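Local coordinates for importin subunit beta-1 (Saccharomyces cerevisiae, PDB 5OWU), which carries proteins into the nucleus as the importin beta subunit, working through importin alpha, which recognises the classical nuclear localization signal of the cargo, at residues 220-225 with 260-265; 227-232 with 246-251. One frame throughout, in Å; residues are numbered along the deposited sequence.

Contact 1. Residues 220-225 with 260-265; sequences GERNYL and KPYMEQ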
loop_
_atom_site.group_PDB
_atom_site.type_symbol
_atom_site.label_atom_id
_atom_site.label_comp_id
_atom_site.label_asym_id
_atom_site.label_seq_id
_atom_site.Cartn_x
_atom_site.Cartn_y
_atom_site.Cartn_z
ATOM N N GLY A 220 31.619 0.648 18.932
ATOM C CA GLY A 220 31.370 0.835 20.354
ATOM C C GLY A 220 30.001 1.426 20.636
ATOM O O GLY A 220 29.290 0.974 21.542
ATOM N N GLU A 221 29.608 2.441 19.862
ATOM C CA GLU A 221 28.280 3.030 20.026
ATOM C C GLU A 221 27.185 2.038 19.649
ATOM O O GLU A 221 26.165 1.938 20.341
ATOM C CB GLU A 221 28.154 4.294 19.178
ATOM C CG GLU A 221 29.165 5.385 19.498
ATOM C CD GLU A 221 28.856 6.684 18.774
ATOM O OE1 GLU A 221 27.691 6.863 18.348
ATOM O OE2 GLU A 221 29.773 7.524 18.628
ATOM N N ARG A 222 27.367 1.318 18.540
ATOM C CA ARG A 222 26.392 0.308 18.133
ATOM C C ARG A 222 26.224 -0.751 19.218
ATOM O O ARG A 222 25.100 -1.123 19.580
ATOM C CB ARG A 222 26.839 -0.321 16.810
ATOM C CG ARG A 222 25.837 -1.264 16.176
ATOM C CD ARG A 222 26.355 -1.843 14.863
ATOM N NE ARG A 222 27.686 -2.454 14.978
ATOM C CZ ARG A 222 28.764 -2.107 14.269
ATOM N NH1 ARG A 222 28.713 -1.147 13.357
ATOM N NH2 ARG A 222 29.912 -2.737 14.465
ATOM N N ASN A 223 27.341 -1.249 19.749
ATOM C CA ASN A 223 27.289 -2.239 20.818
ATOM C C ASN A 223 26.515 -1.704 22.012
ATOM O O ASN A 223 25.616 -2.374 22.532
ATOM C CB ASN A 223 28.706 -2.643 21.246
ATOM C CG ASN A 223 29.394 -3.557 20.239
ATOM O OD1 ASN A 223 28.755 -4.117 19.355
ATOM N ND2 ASN A 223 30.707 -3.717 20.382
ATOM N N TYR A 224 26.848 -0.490 22.466
ATOM C CA TYR A 224 26.179 0.042 23.650
ATOM C C TYR A 224 24.683 0.223 23.411
ATOM O O TYR A 224 23.856 -0.148 24.256
ATOM C CB TYR A 224 26.808 1.372 24.065
ATOM C CG TYR A 224 26.124 2.004 25.256
ATOM C CD1 TYR A 224 26.269 1.466 26.525
ATOM C CD2 TYR A 224 25.331 3.138 25.113
ATOM C CE1 TYR A 224 25.648 2.032 27.618
ATOM C CE2 TYR A 224 24.705 3.711 26.205
ATOM C CZ TYR A 224 24.866 3.154 27.455
ATOM O OH TYR A 224 24.248 3.720 28.549
ATOM N N LEU A 225 24.315 0.806 22.269
ATOM C CA LEU A 225 22.899 1.001 21.966
ATOM C C LEU A 225 22.150 -0.331 21.931
ATOM O O LEU A 225 21.054 -0.457 22.494
ATOM C CB LEU A 225 22.744 1.735 20.636
ATOM C CG LEU A 225 21.295 2.071 20.257
ATOM C CD1 LEU A 225 20.621 2.863 21.364
ATOM C CD2 LEU A 225 21.212 2.841 18.954
ATOM N N LYS A 260 24.576 -9.585 12.694
ATOM C CA LYS A 260 25.052 -10.952 12.918
ATOM C C LYS A 260 25.624 -11.147 14.320
ATOM O O LYS A 260 25.231 -12.114 14.994
ATOM C CB LYS A 260 26.066 -11.331 11.829
ATOM C CG LYS A 260 26.429 -12.815 11.782
ATOM C CD LYS A 260 27.475 -13.083 10.709
ATOM C CE LYS A 260 27.770 -14.564 10.568
ATOM N NZ LYS A 260 29.016 -14.804 9.788
ATOM N N PRO A 261 26.506 -10.284 14.831
ATOM C CA PRO A 261 27.030 -10.520 16.190
ATOM C C PRO A 261 25.966 -10.458 17.272
ATOM O O PRO A 261 26.022 -11.230 18.237
ATOM C CB PRO A 261 28.077 -9.407 16.363
ATOM C CG PRO A 261 28.382 -8.933 14.978
ATOM C CD PRO A 261 27.117 -9.100 14.205
ATOM N N TYR A 262 24.991 -9.558 17.143
ATOM C CA TYR A 262 23.949 -9.462 18.160
ATOM C C TYR A 262 23.013 -10.659 18.093
ATOM O O TYR A 262 22.554 -11.155 19.129
ATOM C CB TYR A 262 23.186 -8.143 18.002
ATOM C CG TYR A 262 24.145 -6.984 17.887
ATOM C CD1 TYR A 262 24.859 -6.539 18.994
ATOM C CD2 TYR A 262 24.380 -6.368 16.665
ATOM C CE1 TYR A 262 25.767 -5.494 18.889
ATOM C CE2 TYR A 262 25.286 -5.322 16.551
ATOM C CZ TYR A 262 25.974 -4.893 17.666
ATOM O OH TYR A 262 26.872 -3.857 17.562
ATOM N N MET A 263 22.728 -11.144 16.884
ATOM C CA MET A 263 21.945 -12.367 16.745
ATOM C C MET A 263 22.668 -13.537 17.400
ATOM O O MET A 263 22.085 -14.277 18.199
ATOM C CB MET A 263 21.686 -12.669 15.267
ATOM C CG MET A 263 20.595 -11.828 14.616
ATOM S SD MET A 263 18.991 -12.110 15.366
ATOM C CE MET A 263 18.915 -10.601 16.268
ATOM N N GLU A 264 23.951 -13.710 17.074
ATOM C CA GLU A 264 24.699 -14.851 17.592
ATOM C C GLU A 264 24.816 -14.796 19.107
ATOM O O GLU A 264 24.622 -15.807 19.793
ATOM C CB GLU A 264 26.089 -14.902 16.960
ATOM C CG GLU A 264 26.088 -15.365 15.527
ATOM C CD GLU A 264 27.453 -15.278 14.894
ATOM O OE1 GLU A 264 28.322 -14.574 15.443
ATOM O OE2 GLU A 264 27.649 -15.910 13.843
ATOM N N GLN A 265 25.130 -13.619 19.651
ATOM C CA GLN A 265 25.524 -13.532 21.050
ATOM C C GLN A 265 24.345 -13.471 22.011
ATOM O O GLN A 265 24.530 -13.769 23.197
ATOM C CB GLN A 265 26.420 -12.315 21.258
ATOM C CG GLN A 265 27.739 -12.399 20.497
ATOM C CD GLN A 265 28.538 -11.113 20.577
ATOM O OE1 GLN A 265 28.360 -10.315 21.498
ATOM N NE2 GLN A 265 29.419 -10.903 19.605
#
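At the edge of the Tyr262 ring, near its plane, lies the carboxamide oxygen of Asn223, while the hydroxyl of that ring sits in turn at the edge of the Arg222 guanidinium. The ring is steeply inclined to both partners, its plane 66° from the guanidinium and 74° from the amide. Tyr262 OH donates to Asn223 OD1 at 2.6 Å, reaching the oxygen somewhat tilted from the carbonyl plane, and accepts from Arg222 NE at 3.1 Å through a bent N-H...O bond. The first helices of successive HEAT repeats, 219-233 of repeat 6 and 260-274 of repeat 7, are thereby joined side by side where the chain of another protein also binds, an aromatic side chain of it meeting Tyr262 edge-to-face. Arg222 turns CG away from its backbone N (chi1 -173°) and runs its aliphatic part past the phenol oxygen, CG lying 3.1 Å from Tyr262 OH; the guanidinium is held further by NH1 bonding to Met216 O. A phenylalanine in place of Tyr262 would probably leave Arg222 NE and Asn223 OD1 without the hydroxyl that links them, and these segments without their polar tie.

Contact 2. Residues 227-232 with 246-251; sequences QVVCEA and GCLCKI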
loop_
_atom_site.group_PDB
_atom_site.type_symbol
_atom_site.label_atom_id
_atom_site.label_comp_id
_atom_site.label_asym_id
_atom_site.label_seq_id
_atom_site.Cartn_x
_atom_site.Cartn_y
_atom_site.Cartn_z
ATOM N N GLN A 227 22.955 -3.093 23.403
ATOM C CA GLN A 227 22.877 -3.566 24.779
ATOM C C GLN A 227 21.696 -2.935 25.506
ATOM O O GLN A 227 20.925 -3.629 26.182
ATOM C CB GLN A 227 24.192 -3.267 25.504
ATOM C CG GLN A 227 24.182 -3.632 26.981
ATOM C CD GLN A 227 25.565 -3.554 27.613
ATOM O OE1 GLN A 227 26.584 -3.575 26.922
ATOM N NE2 GLN A 227 25.601 -3.457 28.936
ATOM N N VAL A 228 21.525 -1.615 25.362
ATOM C CA VAL A 228 20.410 -0.932 26.022
ATOM C C VAL A 228 19.073 -1.448 25.499
ATOM O O VAL A 228 18.130 -1.679 26.267
ATOM C CB VAL A 228 20.528 0.591 25.834
ATOM C CG1 VAL A 228 19.278 1.300 26.366
ATOM C CG2 VAL A 228 21.781 1.123 26.521
ATOM N N VAL A 229 18.958 -1.606 24.182
ATOM C CA VAL A 229 17.692 -2.054 23.609
ATOM C C VAL A 229 17.349 -3.459 24.107
ATOM O O VAL A 229 16.214 -3.733 24.519
ATOM C CB VAL A 229 17.751 -1.979 22.071
ATOM C CG1 VAL A 229 16.534 -2.644 21.444
ATOM C CG2 VAL A 229 17.828 -0.522 21.625
ATOM N N CYS A 230 18.323 -4.371 24.081
ATOM C CA CYS A 230 18.071 -5.744 24.526
ATOM C C CYS A 230 17.703 -5.782 26.005
ATOM O O CYS A 230 16.712 -6.422 26.410
ATOM C CB CYS A 230 19.300 -6.607 24.260
ATOM S SG CYS A 230 19.637 -6.843 22.507
ATOM N N GLU A 231 18.503 -5.104 26.832
ATOM C CA GLU A 231 18.176 -4.931 28.236
ATOM C C GLU A 231 16.708 -4.546 28.356
ATOM O O GLU A 231 15.977 -5.117 29.172
ATOM C CB GLU A 231 19.088 -3.870 28.867
ATOM C CG GLU A 231 19.012 -3.788 30.387
ATOM C CD GLU A 231 17.620 -3.438 30.898
ATOM O OE1 GLU A 231 17.091 -4.172 31.760
ATOM O OE2 GLU A 231 17.048 -2.432 30.425
ATOM N N ALA A 232 16.259 -3.600 27.527
ATOM C CA ALA A 232 14.870 -3.159 27.620
ATOM C C ALA A 232 13.896 -4.257 27.209
ATOM O O ALA A 232 12.798 -4.343 27.771
ATOM C CB ALA A 232 14.644 -1.908 26.768
ATOM N N GLY A 246 9.666 -3.084 19.286
ATOM C CA GLY A 246 9.492 -2.198 18.141
ATOM C C GLY A 246 10.821 -1.644 17.662
ATOM O O GLY A 246 11.128 -1.651 16.460
ATOM N N CYS A 247 11.641 -1.182 18.610
ATOM C CA CYS A 247 12.988 -0.717 18.279
ATOM C C CYS A 247 13.799 -1.801 17.599
ATOM O O CYS A 247 14.434 -1.570 16.564
ATOM C CB CYS A 247 13.720 -0.274 19.539
ATOM S SG CYS A 247 13.368 1.369 20.003
ATOM N N LEU A 248 13.823 -2.993 18.192
ATOM C CA LEU A 248 14.628 -4.070 17.632
ATOM C C LEU A 248 14.212 -4.379 16.205
ATOM O O LEU A 248 15.066 -4.572 15.336
ATOM C CB LEU A 248 14.520 -5.332 18.493
ATOM C CG LEU A 248 15.604 -5.626 19.521
ATOM C CD1 LEU A 248 15.324 -6.986 20.140
ATOM C CD2 LEU A 248 17.004 -5.592 18.916
ATOM N N CYS A 249 12.903 -4.437 15.939
ATOM C CA CYS A 249 12.456 -4.771 14.592
ATOM C C CYS A 249 12.884 -3.700 13.604
ATOM O O CYS A 249 13.371 -4.008 12.503
ATOM C CB CYS A 249 10.937 -4.947 14.561
ATOM S SG CYS A 249 10.347 -6.410 15.445
ATOM N N LYS A 250 12.715 -2.430 13.979
ATOM C CA LYS A 250 13.114 -1.357 13.076
ATOM C C LYS A 250 14.619 -1.377 12.834
ATOM O O LYS A 250 15.084 -1.147 11.708
ATOM C CB LYS A 250 12.669 -0.013 13.644
ATOM C CG LYS A 250 12.080 0.915 12.592
ATOM C CD LYS A 250 12.210 2.388 12.966
ATOM C CE LYS A 250 11.589 3.290 11.911
ATOM N NZ LYS A 250 12.199 3.059 10.564
ATOM N N ILE A 251 15.398 -1.655 13.879
ATOM C CA ILE A 251 16.846 -1.758 13.727
ATOM C C ILE A 251 17.206 -2.900 12.794
ATOM O O ILE A 251 18.135 -2.791 11.994
ATOM C CB ILE A 251 17.528 -1.937 15.096
ATOM C CG1 ILE A 251 17.431 -0.642 15.904
ATOM C CG2 ILE A 251 18.998 -2.342 14.917
ATOM C CD1 ILE A 251 17.767 -0.806 17.377
#
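A chi1 of 171° sets Val229 CG1 opposite the backbone N, and it is this methyl that reaches Leu248, whose CG lies 3.7 Å from Val229 CG1. The other branch, CG2, stands beside the backbone N and meets the tip of Ile251, with Val229 CG2 and Ile251 CD1 4.3 Å apart. The CA-CB bond of Leu248 does not point at helix 219-233, but the end of the side chain bends toward it; CD2 joins CG against the valine methyl, at 3.9 Å from Val229 CG1, the two side chains lying alongside and running in opposite senses. Cys247 adds its CB, 4.1 Å from Val229 CG1. The two helices of HEAT repeat 6, 219-233 and 238-255, thus pack as the helical hairpin that defines this repeat, their short segments running at 137° with axes 10.0 Å apart at closest approach. No hydrogen bond crosses between these segments; the contacts are apolar, and the four residues that meet are buried. Neighbouring repeats add to this core: Leu205 and Ala206 of helix 195-208 pack on Val229 and Cys247 respectively, and Phe289 of helix 280-306 on Leu248.

How the contacts relate
Followed from the N terminus, the chain enters helix 219-233, which supplies the first segment of both contacts: 220-225 for contact 1, then 227-232 for contact 2. It turns back into helix 238-255, where 246-251 closes the shorter loop, with 13 residues between its segments, within HEAT repeat 6. The chain then passes to helix 260-274, and 260-265 closes the longer loop, with 34 residues between its segments, so that contact 2 lies wholly within the span of contact 1. Their centres are about 10 Å apart. Contact 2 joins the two helices of one repeat, whereas contact 1 joins that repeat to HEAT repeat 7.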